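Local coordinates for putative isohexenylglutaconyl-CoA hydratase (Pseudomonas aeruginosa, PDB 4ZU2), which probably hydrates isohexenylglutaconyl-CoA in acyclic terpene (citronellate) breakdown, as a member of the crotonase family, at residues A170-R175 with L180-F185. Residues are numbered along the deposited sequence; the frame is centred on the assembly and turned at random.
Sequences ARFDGR and LGLVHF
Phe172 meets Leu180 and Leu182 in a buried apolar contact that joins the two ends of the short helix 174-179, in the crotonase fold where the chain passes from the small three-stranded sheet to the edge strand 185-187 of the main six-stranded sheet. Asp173 is the N-cap of this helix, its OD1 accepting a hydrogen bond from Glu176 N, and Gly181 ends it in a Schellman motif with positive phi (80°). Past this turn the CB atoms of Leu182 and Val183 point toward 170-175, as does that of Leu180 before it.

The aromatic ring does most of the touching on its side. With CG lying between the backbone N and the carbonyl carbon (chi1 57°), it reaches toward 180-185 from the short, weakly bonded strand 172-173. Phe172 is hydrogen-bonded through its backbone to Phe135, whose ring lies nearly parallel to its own, and Ala177 of the intervening helix and Leu165 of helix 159-168 also pack against it. The two leucines use different parts of the ring. Leu180 brings CD1 over one face, 4.3 Å from Phe172 CE2, while Leu182 comes to the rim, its side chain crossing that of Phe172 at about a right angle. Nearer the main sheet, Val183 CG2 lies 4.4 Å from Gly174 O, a looser approach to the first turn of the helix. Beyond it, His184 ND1 is hydrogen-bonded to Ala127 N and NE2 to Thr160 O of a neighbouring subunit, tying the end of the connection to the subunit interface. At the ring edge, Leu182 CD2 lies in the ring plane, 3.9 Å from both Phe172 CE2 and CZ.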
loop_
_atom_site.group_PDB
_atom_site.type_symbol
_atom_site.label_atom_id
_atom_site.label_comp_id
_atom_site.label_asym_id
_atom_site.label_seq_id
_atom_site.Cartn_x
_atom_site.Cartn_y
_atom_site.Cartn_z
ATOM N N ALA A 170 6.732 16.327 9.912
ATOM C CA ALA A 170 5.784 17.207 9.218
ATOM C C ALA A 170 4.403 17.276 9.854
ATOM O O ALA A 170 3.776 16.247 10.100
ATOM C CB ALA A 170 5.620 16.720 7.754
ATOM N N ARG A 171 3.898 18.488 10.063
ATOM C CA ARG A 171 2.519 18.671 10.483
ATOM C C ARG A 171 1.686 18.797 9.205
ATOM O O ARG A 171 2.214 19.167 8.147
ATOM C CB ARG A 171 2.376 19.931 11.349
ATOM C CG ARG A 171 2.341 19.703 12.854
ATOM C CD ARG A 171 3.566 19.022 13.426
ATOM N NE ARG A 171 3.654 19.265 14.872
ATOM C CZ ARG A 171 4.730 19.039 15.622
ATOM N NH1 ARG A 171 5.834 18.525 15.066
ATOM N NH2 ARG A 171 4.689 19.325 16.941
ATOM N N PHE A 172 0.397 18.483 9.303
ATOM C CA PHE A 172 -0.514 18.511 8.163
ATOM C C PHE A 172 -1.911 18.308 8.688
ATOM O O PHE A 172 -2.100 17.779 9.800
ATOM C CB PHE A 172 -0.202 17.420 7.134
ATOM C CG PHE A 172 -0.222 16.000 7.690
ATOM C CD1 PHE A 172 0.892 15.474 8.316
ATOM C CD2 PHE A 172 -1.351 15.202 7.585
ATOM C CE1 PHE A 172 0.883 14.180 8.820
ATOM C CE2 PHE A 172 -1.367 13.897 8.091
ATOM C CZ PHE A 172 -0.247 13.399 8.719
ATOM N N ASP A 173 -2.888 18.712 7.881
ATOM C CA ASP A 173 -4.260 18.779 8.322
ATOM C C ASP A 173 -5.101 17.658 7.827
ATOM O O ASP A 173 -4.623 16.768 7.108
ATOM C CB ASP A 173 -4.888 20.120 7.927
ATOM C CG ASP A 173 -5.276 20.194 6.446
ATOM O OD1 ASP A 173 -4.605 19.598 5.565
ATOM O OD2 ASP A 173 -6.273 20.882 6.169
ATOM N N GLY A 174 -6.371 17.705 8.245
ATOM C CA GLY A 174 -7.351 16.739 7.838
ATOM C C GLY A 174 -7.474 16.477 6.339
ATOM O O GLY A 174 -7.669 15.333 5.928
ATOM N N ARG A 175 -7.419 17.518 5.517
ATOM C CA ARG A 175 -7.693 17.344 4.096
ATOM C C ARG A 175 -6.515 16.539 3.561
ATOM O O ARG A 175 -6.691 15.641 2.774
ATOM C CB ARG A 175 -7.840 18.680 3.329
ATOM C CG ARG A 175 -8.949 19.683 3.797
ATOM C CD ARG A 175 -10.400 19.322 3.337
ATOM N NE ARG A 175 -11.256 20.509 3.192
ATOM C CZ ARG A 175 -12.556 20.605 3.517
ATOM N NH1 ARG A 175 -13.240 19.596 4.033
ATOM N NH2 ARG A 175 -13.177 21.776 3.343
ATOM N N LEU A 180 -3.653 11.280 1.815
ATOM C CA LEU A 180 -2.589 10.295 2.095
ATOM C C LEU A 180 -3.132 8.942 2.514
ATOM O O LEU A 180 -2.362 8.011 2.723
ATOM C CB LEU A 180 -1.637 10.810 3.204
ATOM C CG LEU A 180 -0.805 12.053 2.928
ATOM C CD1 LEU A 180 -0.087 12.596 4.175
ATOM C CD2 LEU A 180 0.196 11.754 1.879
ATOM N N GLY A 181 -4.451 8.820 2.642
ATOM C CA GLY A 181 -5.067 7.554 3.016
ATOM C C GLY A 181 -5.003 7.259 4.511
ATOM O O GLY A 181 -5.173 6.109 4.962
ATOM N N LEU A 182 -4.779 8.302 5.301
ATOM C CA LEU A 182 -4.601 8.136 6.746
ATOM C C LEU A 182 -5.946 8.018 7.429
ATOM O O LEU A 182 -6.131 7.283 8.415
ATOM C CB LEU A 182 -3.826 9.337 7.314
ATOM C CG LEU A 182 -3.579 9.275 8.816
ATOM C CD1 LEU A 182 -3.136 7.888 9.260
ATOM C CD2 LEU A 182 -2.508 10.319 9.212
ATOM N N VAL A 183 -6.897 8.778 6.901
ATOM C CA VAL A 183 -8.275 8.729 7.370
ATOM C C VAL A 183 -9.175 8.531 6.140
ATOM O O VAL A 183 -8.730 8.721 4.984
ATOM C CB VAL A 183 -8.634 10.025 8.138
ATOM C CG1 VAL A 183 -7.639 10.259 9.298
ATOM C CG2 VAL A 183 -8.675 11.250 7.171
ATOM N N HIS A 184 -10.418 8.137 6.394
ATOM C CA HIS A 184 -11.371 7.752 5.349
ATOM C C HIS A 184 -12.325 8.875 4.928
ATOM O O HIS A 184 -12.842 8.838 3.830
ATOM C CB HIS A 184 -12.213 6.577 5.837
ATOM C CG HIS A 184 -11.439 5.320 6.096
ATOM N ND1 HIS A 184 -10.970 4.984 7.342
ATOM C CD2 HIS A 184 -11.082 4.306 5.266
ATOM C CE1 HIS A 184 -10.340 3.821 7.272
ATOM N NE2 HIS A 184 -10.404 3.386 6.030
ATOM N N PHE A 185 -12.580 9.836 5.820
ATOM C CA PHE A 185 -13.405 11.004 5.536
ATOM C C PHE A 185 -12.830 12.262 6.223
ATOM O O PHE A 185 -12.332 12.200 7.366
ATOM C CB PHE A 185 -14.814 10.805 6.112
ATOM C CG PHE A 185 -15.496 9.512 5.691
ATOM C CD1 PHE A 185 -16.018 9.364 4.404
ATOM C CD2 PHE A 185 -15.656 8.472 6.595
ATOM C CE1 PHE A 185 -16.658 8.181 4.028
ATOM C CE2 PHE A 185 -16.291 7.306 6.230
ATOM C CZ PHE A 185 -16.794 7.155 4.942
#